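Local coordinates for protein adenosine kinase, putative (Trypanosoma brucei, PDB 3OTX) that probably catalyses the magnesium-dependent transfer of phosphate from ATP to adenosine, giving AMP and ADP in purine salvage, at residues 194-199 with 219-224; 260-265 with 272-277; 32-37 with 135-140. The protein carries 1 engineered substitution. One frame throughout, in Å; residues are numbered along the deposited sequence.

Contact 1: residues 194-199 with 219-224; sequences FMINLS and DIIVAN. With AP5 (bis(adenosine)-5'-pentaphosphate), chain C.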
loop_
_atom_site.group_PDB
_atom_site.type_symbol
_atom_site.label_atom_id
_atom_site.label_comp_id
_atom_site.label_asym_id
_atom_site.label_seq_id
_atom_site.Cartn_x
_atom_site.Cartn_y
_atom_site.Cartn_z
ATOM N N PHE A 194 11.896 2.262 8.323
ATOM C CA PHE A 194 10.687 2.926 7.877
ATOM C C PHE A 194 10.589 2.860 6.375
ATOM O O PHE A 194 11.549 3.202 5.673
ATOM C CB PHE A 194 10.656 4.390 8.328
ATOM C CG PHE A 194 9.311 5.031 8.114
ATOM C CD1 PHE A 194 8.315 4.911 9.082
ATOM C CD2 PHE A 194 9.017 5.665 6.915
ATOM C CE1 PHE A 194 7.065 5.463 8.888
ATOM C CE2 PHE A 194 7.739 6.227 6.699
ATOM C CZ PHE A 194 6.754 6.093 7.682
ATOM N N MET A 195 9.425 2.423 5.889
ATOM C CA MET A 195 9.204 2.203 4.468
ATOM C C MET A 195 7.903 2.857 4.049
ATOM O O MET A 195 6.915 2.789 4.776
ATOM C CB MET A 195 9.108 0.709 4.168
ATOM C CG MET A 195 10.151 -0.141 4.851
ATOM S SD MET A 195 9.794 -1.863 4.540
ATOM C CE MET A 195 9.525 -1.786 2.779
ATOM N N ILE A 196 7.908 3.463 2.873
ATOM C CA ILE A 196 6.680 4.020 2.299
ATOM C C ILE A 196 6.510 3.554 0.873
ATOM O O ILE A 196 7.511 3.253 0.183
ATOM C CB ILE A 196 6.664 5.557 2.296
ATOM C CG1 ILE A 196 7.886 6.147 1.584
ATOM C CG2 ILE A 196 6.555 6.087 3.672
ATOM C CD1 ILE A 196 7.928 7.646 1.649
ATOM N N ASN A 197 5.266 3.474 0.420
ATOM C CA ASN A 197 4.969 3.321 -0.994
ATOM C C ASN A 197 4.477 4.669 -1.494
ATOM O O ASN A 197 3.798 5.355 -0.767
ATOM C CB ASN A 197 3.904 2.226 -1.164
ATOM C CG ASN A 197 3.402 2.090 -2.597
ATOM O OD1 ASN A 197 2.223 2.252 -2.848
ATOM N ND2 ASN A 197 4.294 1.804 -3.524
ATOM N N LEU A 198 4.778 5.014 -2.737
ATOM C CA LEU A 198 4.295 6.277 -3.287
ATOM C C LEU A 198 2.796 6.309 -3.587
ATOM O O LEU A 198 2.222 7.394 -3.708
ATOM C CB LEU A 198 5.125 6.655 -4.518
ATOM C CG LEU A 198 6.613 6.917 -4.243
ATOM C CD1 LEU A 198 7.273 7.477 -5.505
ATOM C CD2 LEU A 198 6.769 7.903 -3.054
ATOM N N SER A 199 2.186 5.122 -3.727
ATOM C CA SER A 199 0.701 4.911 -3.830
ATOM C C SER A 199 -0.005 5.400 -5.078
ATOM O O SER A 199 -0.797 4.652 -5.668
ATOM C CB SER A 199 -0.043 5.472 -2.613
ATOM O OG SER A 199 0.307 4.795 -1.408
ATOM N N ASP A 219 13.647 4.966 4.988
ATOM C CA ASP A 219 14.706 4.090 4.494
ATOM C C ASP A 219 14.392 3.464 3.124
ATOM O O ASP A 219 15.246 3.518 2.224
ATOM C CB ASP A 219 15.004 3.009 5.508
ATOM C CG ASP A 219 15.285 3.577 6.878
ATOM O OD1 ASP A 219 16.309 4.259 7.056
ATOM O OD2 ASP A 219 14.492 3.353 7.788
ATOM N N ILE A 220 13.183 2.915 2.935
ATOM C CA ILE A 220 12.902 2.218 1.695
ATOM C C ILE A 220 11.690 2.898 1.049
ATOM O O ILE A 220 10.657 3.076 1.678
ATOM C CB ILE A 220 12.626 0.722 1.940
ATOM C CG1 ILE A 220 13.801 0.079 2.704
ATOM C CG2 ILE A 220 12.334 0.019 0.619
ATOM C CD1 ILE A 220 13.916 -1.421 2.516
ATOM N N ILE A 221 11.866 3.293 -0.205
ATOM C CA ILE A 221 10.808 3.868 -0.989
ATOM C C ILE A 221 10.442 2.853 -2.061
ATOM O O ILE A 221 11.305 2.408 -2.816
ATOM C CB ILE A 221 11.258 5.143 -1.696
ATOM C CG1 ILE A 221 11.731 6.207 -0.673
ATOM C CG2 ILE A 221 10.121 5.652 -2.614
ATOM C CD1 ILE A 221 12.494 7.362 -1.285
ATOM N N VAL A 222 9.158 2.492 -2.117
ATOM C CA VAL A 222 8.677 1.496 -3.085
ATOM C C VAL A 222 7.631 2.197 -3.965
ATOM O O VAL A 222 6.818 2.990 -3.472
ATOM C CB VAL A 222 8.052 0.288 -2.353
ATOM C CG1 VAL A 222 7.504 -0.750 -3.353
ATOM C CG2 VAL A 222 9.098 -0.385 -1.481
ATOM N N ALA A 223 7.682 1.956 -5.280
ATOM C CA ALA A 223 6.678 2.507 -6.194
ATOM C C ALA A 223 6.617 1.685 -7.461
ATOM O O ALA A 223 7.388 0.772 -7.638
ATOM C CB ALA A 223 7.002 3.933 -6.548
ATOM N N ASN A 224 5.675 2.009 -8.329
ATOM C CA ASN A 224 5.681 1.445 -9.666
ATOM C C ASN A 224 6.301 2.403 -10.685
ATOM O O ASN A 224 6.727 3.506 -10.342
ATOM C CB ASN A 224 4.259 1.027 -10.074
ATOM C CG ASN A 224 3.324 2.199 -10.198
ATOM O OD1 ASN A 224 3.741 3.358 -10.140
ATOM N ND2 ASN A 224 2.045 1.913 -10.368
HETATM P PA AP5 C . 3.074 -3.556 -11.153
HETATM O O1A AP5 C . 2.130 -3.532 -12.351
HETATM O O2A AP5 C . 4.363 -2.790 -11.366
HETATM O O3A AP5 C . 2.413 -2.968 -9.808
HETATM P PB AP5 C . 1.408 -1.710 -9.692
HETATM O O1B AP5 C . 1.460 -0.817 -10.893
HETATM O O2B AP5 C . 1.659 -1.093 -8.361
HETATM O O3B AP5 C . 0.032 -2.511 -9.683
HETATM P PG AP5 C . -1.477 -2.093 -9.975
HETATM O O1G AP5 C . -2.194 -3.338 -10.398
HETATM O O2G AP5 C . -1.650 -1.054 -11.060
HETATM O O3G AP5 C . -1.920 -1.690 -8.543
HETATM P PD AP5 C . -3.341 -1.139 -8.001
HETATM O O1D AP5 C . -4.400 -0.999 -9.078
HETATM O O2D AP5 C . -2.998 0.064 -7.167
HETATM O O3D AP5 C . -3.809 -2.382 -7.091
HETATM P PE AP5 C . -3.409 -2.631 -5.547
HETATM O O1E AP5 C . -1.969 -2.259 -5.333
HETATM O O2E AP5 C . -3.849 -4.036 -5.143
HETATM O O5F AP5 C . 3.305 -5.093 -10.756
HETATM C C5F AP5 C . 4.006 -5.442 -9.563
HETATM C C4F AP5 C . 4.563 -6.837 -9.715
HETATM O O4F AP5 C . 3.513 -7.748 -10.067
HETATM C C3F AP5 C . 5.561 -7.003 -10.857
HETATM O O3F AP5 C . 6.856 -6.685 -10.409
HETATM C C2F AP5 C . 5.374 -8.433 -11.275
HETATM O O2F AP5 C . 6.084 -9.281 -10.407
HETATM C C1F AP5 C . 3.880 -8.663 -11.025
HETATM N N9A AP5 C . 3.030 -8.412 -12.225
HETATM C C8A AP5 C . 2.157 -7.339 -12.423
HETATM N N7A AP5 C . 1.564 -7.509 -13.637
HETATM C C5A AP5 C . 2.025 -8.655 -14.191
HETATM C C6A AP5 C . 1.744 -9.326 -15.361
HETATM N N6A AP5 C . 0.779 -8.922 -16.191
HETATM N N1A AP5 C . 2.394 -10.508 -15.620
HETATM C C2A AP5 C . 3.303 -11.057 -14.730
HETATM N N3A AP5 C . 3.565 -10.382 -13.557
HETATM C C4A AP5 C . 2.928 -9.227 -13.282
HETATM O O5J AP5 C . -4.304 -1.538 -4.746
HETATM C C5J AP5 C . -5.719 -1.604 -4.812
HETATM C C4J AP5 C . -6.193 -1.099 -3.460
HETATM O O4J AP5 C . -5.989 0.319 -3.347
HETATM C C3J AP5 C . -7.702 -1.250 -3.241
HETATM O O3J AP5 C . -7.902 -2.346 -2.347
HETATM C C2J AP5 C . -8.152 0.101 -2.661
HETATM O O2J AP5 C . -8.978 -0.019 -1.509
HETATM C C1J AP5 C . -6.834 0.746 -2.309
HETATM N N9B AP5 C . -6.894 2.213 -2.246
HETATM C C8B AP5 C . -7.276 3.033 -3.272
HETATM N N7B AP5 C . -7.238 4.305 -2.796
HETATM C C5B AP5 C . -6.833 4.282 -1.488
HETATM C C6B AP5 C . -6.614 5.287 -0.539
HETATM N N6B AP5 C . -6.871 6.588 -0.754
HETATM N N1B AP5 C . -6.234 4.865 0.706
HETATM C C2B AP5 C . -5.957 3.557 1.033
HETATM N N3B AP5 C . -6.216 2.564 0.111
HETATM C C4B AP5 C . -6.612 2.948 -1.140
#
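Strands 194-197 and 220-224 run in the same direction, Met195 beside Ile220 and Asn197 beside Val222, with their short axes 4.8 Å apart and turned by 16°. Ile196 links to both neighbours of Ile221: its N bonds to Ile220 O, and its O receives Val222 N at 2.9 Å. Leu198 N carries the ladder past the end of its strand, reaching Val222 O at 3.0 Å. At the start of the pairing the carboxylate of Asp219 reaches across to the other strand: with CG beside the backbone N (chi1 -53°), OD2 takes Phe194 N on its anti lone pair at 2.9 Å and a nearly straight 174°. OD1 is held by Tyr255, so both carboxylate oxygens are engaged. Asn197, modelled in two conformers, in one of them adds a weak bond from ND2 to Val222 O and takes a weak one at OD1 from Ser199 N, so both are doubtful.

Met195 and Ile220 lie alongside each other on the face packed by helix 300-311. On the opposite face Leu198 straddles two neighbours, CD1 resting on Ala223 CB at 3.7 Å and CD2 on Ile221 CG2 at 4.1 Å. These are adjacent parallel strands in the central sheet of the ribokinase-like fold, joined by a beta-alpha-beta connection through helices 201-206 and 208-214. The strand leads straight to the ligand: Asn224 ND2 donates to O1B of AP5 at 2.8 Å, while its OD1 caps Glu227 N. The apolar strand thus ends in an N-cap asparagine gripped by phosphate and helix, which fixes the turn of its amide.

Contact 2: residues 260-265 with 272-277; sequences GRVVVF and TVLATK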
loop_
_atom_site.group_PDB
_atom_site.type_symbol
_atom_site.label_atom_id
_atom_site.label_comp_id
_atom_site.label_asym_id
_atom_site.label_seq_id
_atom_site.Cartn_x
_atom_site.Cartn_y
_atom_site.Cartn_z
ATOM N N GLY A 260 20.337 2.646 5.549
ATOM C CA GLY A 260 20.721 2.737 4.140
ATOM C C GLY A 260 19.430 2.919 3.366
ATOM O O GLY A 260 18.440 2.219 3.609
ATOM N N ARG A 261 19.433 3.883 2.456
ATOM C CA ARG A 261 18.288 4.150 1.588
ATOM C C ARG A 261 18.212 3.119 0.455
ATOM O O ARG A 261 19.222 2.818 -0.196
ATOM C CB ARG A 261 18.405 5.616 1.094
ATOM C CG ARG A 261 17.619 6.034 -0.125
ATOM C CD ARG A 261 16.078 6.119 0.078
ATOM N NE ARG A 261 15.609 7.077 1.113
ATOM C CZ ARG A 261 15.730 8.410 1.066
ATOM N NH1 ARG A 261 16.374 9.018 0.075
ATOM N NH2 ARG A 261 15.229 9.149 2.057
ATOM N N VAL A 262 17.017 2.556 0.257
ATOM C CA VAL A 262 16.758 1.553 -0.776
ATOM C C VAL A 262 15.590 2.087 -1.602
ATOM O O VAL A 262 14.619 2.608 -1.041
ATOM C CB VAL A 262 16.344 0.183 -0.157
ATOM C CG1 VAL A 262 16.081 -0.911 -1.242
ATOM C CG2 VAL A 262 17.371 -0.290 0.860
ATOM N N VAL A 263 15.651 1.930 -2.921
ATOM C CA VAL A 263 14.541 2.321 -3.765
ATOM C C VAL A 263 14.164 1.117 -4.622
ATOM O O VAL A 263 15.036 0.470 -5.214
ATOM C CB VAL A 263 14.900 3.555 -4.619
ATOM C CG1 VAL A 263 13.754 3.996 -5.495
ATOM C CG2 VAL A 263 15.325 4.757 -3.713
ATOM N N VAL A 264 12.866 0.812 -4.680
ATOM C CA VAL A 264 12.372 -0.355 -5.414
ATOM C C VAL A 264 11.239 0.113 -6.317
ATOM O O VAL A 264 10.214 0.560 -5.810
ATOM C CB VAL A 264 11.780 -1.395 -4.435
ATOM C CG1 VAL A 264 11.256 -2.632 -5.193
ATOM C CG2 VAL A 264 12.813 -1.820 -3.378
ATOM N N PHE A 265 11.401 0.001 -7.631
ATOM C CA PHE A 265 10.364 0.413 -8.587
ATOM C C PHE A 265 9.983 -0.790 -9.443
ATOM O O PHE A 265 10.815 -1.325 -10.198
ATOM C CB PHE A 265 10.857 1.526 -9.534
ATOM C CG PHE A 265 11.123 2.843 -8.877
ATOM C CD1 PHE A 265 10.339 3.282 -7.811
ATOM C CD2 PHE A 265 12.143 3.674 -9.374
ATOM C CE1 PHE A 265 10.571 4.536 -7.227
ATOM C CE2 PHE A 265 12.379 4.927 -8.796
ATOM C CZ PHE A 265 11.589 5.334 -7.718
ATOM N N THR A 272 12.058 -5.472 -12.076
ATOM C CA THR A 272 11.974 -4.583 -10.959
ATOM C C THR A 272 13.338 -3.917 -10.759
ATOM O O THR A 272 14.381 -4.576 -10.806
ATOM C CB THR A 272 11.556 -5.333 -9.686
ATOM O OG1 THR A 272 10.173 -5.692 -9.800
ATOM C CG2 THR A 272 11.717 -4.453 -8.439
ATOM N N VAL A 273 13.300 -2.610 -10.561
ATOM C CA VAL A 273 14.531 -1.803 -10.391
ATOM C C VAL A 273 14.825 -1.701 -8.884
ATOM O O VAL A 273 13.946 -1.379 -8.102
ATOM C CB VAL A 273 14.378 -0.411 -11.039
ATOM C CG1 VAL A 273 15.578 0.516 -10.722
ATOM C CG2 VAL A 273 14.239 -0.530 -12.534
ATOM N N LEU A 274 16.028 -2.073 -8.500
ATOM C CA LEU A 274 16.431 -2.126 -7.101
ATOM C C LEU A 274 17.695 -1.285 -6.956
ATOM O O LEU A 274 18.712 -1.604 -7.556
ATOM C CB LEU A 274 16.725 -3.575 -6.685
ATOM C CG LEU A 274 17.288 -3.871 -5.290
ATOM C CD1 LEU A 274 16.351 -3.398 -4.161
ATOM C CD2 LEU A 274 17.608 -5.363 -5.079
ATOM N N ALA A 275 17.630 -0.195 -6.188
ATOM C CA ALA A 275 18.814 0.691 -6.052
ATOM C C ALA A 275 19.165 0.935 -4.611
ATOM O O ALA A 275 18.280 1.106 -3.766
ATOM C CB ALA A 275 18.596 2.015 -6.748
ATOM N N THR A 276 20.474 0.982 -4.347
ATOM C CA THR A 276 20.993 1.351 -3.036
ATOM C C THR A 276 22.243 2.206 -3.279
ATOM O O THR A 276 22.618 2.454 -4.433
ATOM C CB THR A 276 21.391 0.118 -2.204
ATOM O OG1 THR A 276 22.579 -0.441 -2.767
ATOM C CG2 THR A 276 20.285 -0.961 -2.124
ATOM N N LYS A 277 22.900 2.655 -2.206
ATOM C CA LYS A 277 24.146 3.405 -2.366
ATOM C C LYS A 277 25.161 2.593 -3.165
ATOM O O LYS A 277 26.101 3.159 -3.731
ATOM C CB LYS A 277 24.728 3.790 -0.992
ATOM C CG LYS A 277 25.238 2.606 -0.196
ATOM C CD LYS A 277 25.667 2.997 1.202
ATOM C CE LYS A 277 26.256 1.796 1.904
ATOM N NZ LYS A 277 26.498 2.095 3.337
HETATM O O HOH W 1 21.858 2.631 0.531
#
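Val263 and Ala275 exchange two backbone hydrogen bonds, Val263 N to Ala275 O at 2.9 Å and Ala275 N to Val263 O at 2.8 Å. Phe265 and Val273 repeat the exchange, the bond from Val273 N to Phe265 O tilting 25° from the carbonyl plane. Past Val263 and Ala275 a water bridges the separating chains, donating to Arg261 O and accepting from Lys277 N. Between the hydrogen-bonded pairs sits the non-hydrogen-bonded pair Val264 and Leu274. With CG opposite its backbone N (chi1 175°), Leu274 lays CD1 between two valines, 3.8 Å from Val262 CG1 and 4.0 Å from Val264 CG2. Next along this face, Val264 CG1 meets Thr272 CG2 at 3.8 Å, and helix 317-332 packs over the row. The other face carries Val263, Phe265, Val273 and Ala275, the first three touching helix 242-251; there Val263 CG1 lies over one face of the Phe265 ring, toward its rim. The whole is a beta hairpin near one margin of the large sheet. Thr272 splits its roles: the methyl packs on Val264, OG1 bonds to His325, and the residue touches bound AP5, so a chiefly apolar hairpin presents its turn end to the nucleotide pocket.

Contact 3: residues 32-37 with 135-140; sequences YGLERG and TLVADL. With AP5 (bis(adenosine)-5'-pentaphosphate), chain C.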
loop_
_atom_site.group_PDB
_atom_site.type_symbol
_atom_site.label_atom_id
_atom_site.label_comp_id
_atom_site.label_asym_id
_atom_site.label_seq_id
_atom_site.Cartn_x
_atom_site.Cartn_y
_atom_site.Cartn_z
ATOM N N TYR A 32 -18.470 10.108 -14.731
ATOM C CA TYR A 32 -17.922 10.479 -13.420
ATOM C C TYR A 32 -16.614 11.256 -13.450
ATOM O O TYR A 32 -16.033 11.500 -12.401
ATOM C CB TYR A 32 -17.859 9.249 -12.478
ATOM C CG TYR A 32 -19.273 8.861 -12.091
ATOM C CD1 TYR A 32 -19.906 7.760 -12.678
ATOM C CD2 TYR A 32 -20.015 9.658 -11.206
ATOM C CE1 TYR A 32 -21.210 7.437 -12.347
ATOM C CE2 TYR A 32 -21.311 9.339 -10.876
ATOM C CZ TYR A 32 -21.914 8.243 -11.453
ATOM O OH TYR A 32 -23.219 7.958 -11.123
ATOM N N GLY A 33 -16.135 11.602 -14.647
ATOM C CA GLY A 33 -14.948 12.437 -14.807
ATOM C C GLY A 33 -13.670 11.692 -14.469
ATOM O O GLY A 33 -12.712 12.270 -13.926
ATOM N N LEU A 34 -13.650 10.397 -14.754
ATOM C CA LEU A 34 -12.539 9.558 -14.308
ATOM C C LEU A 34 -11.566 9.233 -15.428
ATOM O O LEU A 34 -11.972 9.068 -16.581
ATOM C CB LEU A 34 -13.043 8.236 -13.704
ATOM C CG LEU A 34 -14.105 8.317 -12.599
ATOM C CD1 LEU A 34 -14.623 6.912 -12.257
ATOM C CD2 LEU A 34 -13.558 9.010 -11.351
ATOM N N GLU A 35 -10.297 9.137 -15.047
ATOM C CA GLU A 35 -9.234 8.790 -15.976
ATOM C C GLU A 35 -8.940 7.296 -15.802
ATOM O O GLU A 35 -8.569 6.821 -14.712
ATOM C CB GLU A 35 -7.970 9.629 -15.698
ATOM C CG GLU A 35 -7.098 9.830 -16.948
ATOM C CD GLU A 35 -5.633 10.127 -16.630
ATOM O OE1 GLU A 35 -5.324 10.606 -15.514
ATOM O OE2 GLU A 35 -4.785 9.876 -17.511
ATOM N N ARG A 36 -9.110 6.551 -16.888
ATOM C CA ARG A 36 -8.924 5.097 -16.836
ATOM C C ARG A 36 -7.612 4.675 -16.193
ATOM O O ARG A 36 -6.548 5.185 -16.541
ATOM C CB ARG A 36 -9.042 4.507 -18.247
ATOM C CG ARG A 36 -8.988 2.987 -18.292
ATOM C CD ARG A 36 -8.776 2.500 -19.726
ATOM N NE ARG A 36 -9.925 2.766 -20.576
ATOM C CZ ARG A 36 -10.799 1.845 -20.955
ATOM N NH1 ARG A 36 -10.647 0.579 -20.581
ATOM N NH2 ARG A 36 -11.817 2.192 -21.722
ATOM N N GLY A 37 -7.696 3.751 -15.243
ATOM C CA GLY A 37 -6.505 3.165 -14.604
ATOM C C GLY A 37 -5.847 3.971 -13.499
ATOM O O GLY A 37 -4.771 3.601 -13.014
ATOM N N THR A 135 -10.042 1.522 -12.218
ATOM C CA THR A 135 -10.038 2.945 -11.879
ATOM C C THR A 135 -10.668 3.066 -10.482
ATOM O O THR A 135 -11.787 2.567 -10.266
ATOM C CB THR A 135 -10.846 3.723 -12.898
ATOM O OG1 THR A 135 -10.328 3.459 -14.213
ATOM C CG2 THR A 135 -10.803 5.226 -12.618
ATOM N N LEU A 136 -9.924 3.659 -9.549
ATOM C CA LEU A 136 -10.275 3.579 -8.121
ATOM C C LEU A 136 -10.702 4.938 -7.609
ATOM O O LEU A 136 -10.036 5.938 -7.863
ATOM C CB LEU A 136 -9.109 3.045 -7.275
ATOM C CG LEU A 136 -8.312 1.880 -7.860
ATOM C CD1 LEU A 136 -7.087 1.552 -6.974
ATOM C CD2 LEU A 136 -9.252 0.680 -8.015
ATOM N N VAL A 137 -11.831 4.973 -6.905
ATOM C CA VAL A 137 -12.334 6.212 -6.291
ATOM C C VAL A 137 -12.527 5.971 -4.795
ATOM O O VAL A 137 -13.438 5.273 -4.397
ATOM C CB VAL A 137 -13.639 6.619 -6.938
ATOM C CG1 VAL A 137 -14.176 7.936 -6.322
ATOM C CG2 VAL A 137 -13.442 6.818 -8.458
ATOM N N ALA A 138 -11.655 6.543 -3.969
ATOM C CA ALA A 138 -11.631 6.216 -2.526
ATOM C C ALA A 138 -12.401 7.260 -1.726
ATOM O O ALA A 138 -12.082 8.464 -1.802
ATOM C CB ALA A 138 -10.176 6.148 -2.027
ATOM N N ASP A 139 -13.407 6.806 -0.969
ATOM C CA ASP A 139 -14.163 7.635 -0.034
ATOM C C ASP A 139 -13.733 7.232 1.352
ATOM O O ASP A 139 -14.201 6.218 1.896
ATOM C CB ASP A 139 -15.650 7.399 -0.277
ATOM C CG ASP A 139 -16.534 8.143 0.695
ATOM O OD1 ASP A 139 -16.016 8.957 1.483
ATOM O OD2 ASP A 139 -17.754 7.915 0.656
ATOM N N LEU A 140 -12.751 7.953 1.914
ATOM C CA LEU A 140 -12.136 7.506 3.156
ATOM C C LEU A 140 -13.086 7.355 4.349
ATOM O O LEU A 140 -12.826 6.514 5.205
ATOM C CB LEU A 140 -10.971 8.388 3.570
ATOM C CG LEU A 140 -9.758 8.443 2.625
ATOM C CD1 LEU A 140 -8.483 9.045 3.311
ATOM C CD2 LEU A 140 -9.435 7.154 1.971
HETATM P PA AP5 C . 3.074 -3.556 -11.153
HETATM O O1A AP5 C . 2.130 -3.532 -12.351
HETATM O O2A AP5 C . 4.363 -2.790 -11.366
HETATM O O3A AP5 C . 2.413 -2.968 -9.808
HETATM P PB AP5 C . 1.408 -1.710 -9.692
HETATM O O1B AP5 C . 1.460 -0.817 -10.893
HETATM O O2B AP5 C . 1.659 -1.093 -8.361
HETATM O O3B AP5 C . 0.032 -2.511 -9.683
HETATM P PG AP5 C . -1.477 -2.093 -9.975
HETATM O O1G AP5 C . -2.194 -3.338 -10.398
HETATM O O2G AP5 C . -1.650 -1.054 -11.060
HETATM O O3G AP5 C . -1.920 -1.690 -8.543
HETATM P PD AP5 C . -3.341 -1.139 -8.001
HETATM O O1D AP5 C . -4.400 -0.999 -9.078
HETATM O O2D AP5 C . -2.998 0.064 -7.167
HETATM O O3D AP5 C . -3.809 -2.382 -7.091
HETATM P PE AP5 C . -3.409 -2.631 -5.547
HETATM O O1E AP5 C . -1.969 -2.259 -5.333
HETATM O O2E AP5 C . -3.849 -4.036 -5.143
HETATM O O5F AP5 C . 3.305 -5.093 -10.756
HETATM C C5F AP5 C . 4.006 -5.442 -9.563
HETATM C C4F AP5 C . 4.563 -6.837 -9.715
HETATM O O4F AP5 C . 3.513 -7.748 -10.067
HETATM C C3F AP5 C . 5.561 -7.003 -10.857
HETATM O O3F AP5 C . 6.856 -6.685 -10.409
HETATM C C2F AP5 C . 5.374 -8.433 -11.275
HETATM O O2F AP5 C . 6.084 -9.281 -10.407
HETATM C C1F AP5 C . 3.880 -8.663 -11.025
HETATM N N9A AP5 C . 3.030 -8.412 -12.225
HETATM C C8A AP5 C . 2.157 -7.339 -12.423
HETATM N N7A AP5 C . 1.564 -7.509 -13.637
HETATM C C5A AP5 C . 2.025 -8.655 -14.191
HETATM C C6A AP5 C . 1.744 -9.326 -15.361
HETATM N N6A AP5 C . 0.779 -8.922 -16.191
HETATM N N1A AP5 C . 2.394 -10.508 -15.620
HETATM C C2A AP5 C . 3.303 -11.057 -14.730
HETATM N N3A AP5 C . 3.565 -10.382 -13.557
HETATM C C4A AP5 C . 2.928 -9.227 -13.282
HETATM O O5J AP5 C . -4.304 -1.538 -4.746
HETATM C C5J AP5 C . -5.719 -1.604 -4.812
HETATM C C4J AP5 C . -6.193 -1.099 -3.460
HETATM O O4J AP5 C . -5.989 0.319 -3.347
HETATM C C3J AP5 C . -7.702 -1.250 -3.241
HETATM O O3J AP5 C . -7.902 -2.346 -2.347
HETATM C C2J AP5 C . -8.152 0.101 -2.661
HETATM O O2J AP5 C . -8.978 -0.019 -1.509
HETATM C C1J AP5 C . -6.834 0.746 -2.309
HETATM N N9B AP5 C . -6.894 2.213 -2.246
HETATM C C8B AP5 C . -7.276 3.033 -3.272
HETATM N N7B AP5 C . -7.238 4.305 -2.796
HETATM C C5B AP5 C . -6.833 4.282 -1.488
HETATM C C6B AP5 C . -6.614 5.287 -0.539
HETATM N N6B AP5 C . -6.871 6.588 -0.754
HETATM N N1B AP5 C . -6.234 4.865 0.706
HETATM C C2B AP5 C . -5.957 3.557 1.033
HETATM N N3B AP5 C . -6.216 2.564 0.111
HETATM C C4B AP5 C . -6.612 2.948 -1.140
#
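Gly37 and Thr135 bring the two backbones nearest, their CA atoms 4.5 Å apart, where the irregular chain 32-37 passes the beginning of strand segment 135-140. That chain leaves helix 26-31 through a Schellman motif with Gly33 at positive phi, and Gly37 too has positive phi. The polar link is a single hydrogen bond, Gly37 N to Thr135 OG1, at 2.8 Å and 161°. Thr135 uses both branches in the contact: OG1, beside its own backbone N (chi1 -55°), accepts the bond, while CG2 turns to Leu34 and sits 3.5 Å from Glu35 O. Strand 133-141 belongs to the five-stranded mixed sheet that forms the lid of the ribokinase-like fold, and its residues alternate between two faces. Thr135 and Val137 look to the loop; Leu136 and Ala138 look to the ligand. On the loop side Leu34 reaches over Thr135 to Val137, crossing it at about a right angle, with CD2 3.6 Å from Val137 CG2 and CD1 slightly farther off. Ile40 and Ile49 pack around the same pair. On the ligand side Ala138 CB touches N7B of an AP5 adenine at 3.6 Å, Leu140 CD2 approaches N6B of the same base at 3.8 Å, and Leu136 CD1 lies 4.0 Å from the ribose atom O4J. Arg36, whose side chain starts off away from the strand, forms a salt bridge through its guanidinium with Asp26.

Contacts 1 and 2 are neighbours in one sheet: strand 220-224 lies beside strand 262-267, with Ile221 O 2.9 Å from Val264 N, probably a hydrogen bond, and Ala223 CB packed on Phe265 CD1. Both are buried, though contact 2 lies farther from the centre of the chain, and there pairing changes from parallel to antiparallel. Contact 3 belongs to the separate lid sheet, about 22 Å from contact 1 between centres; it is only partly buried and joins a loop to a strand by one side-chain hydrogen bond instead of a backbone ladder. All three meet AP5: contact 1 at a phosphate, contact 2 by touch, contact 3 through apolar side chains against one of the two adenosines.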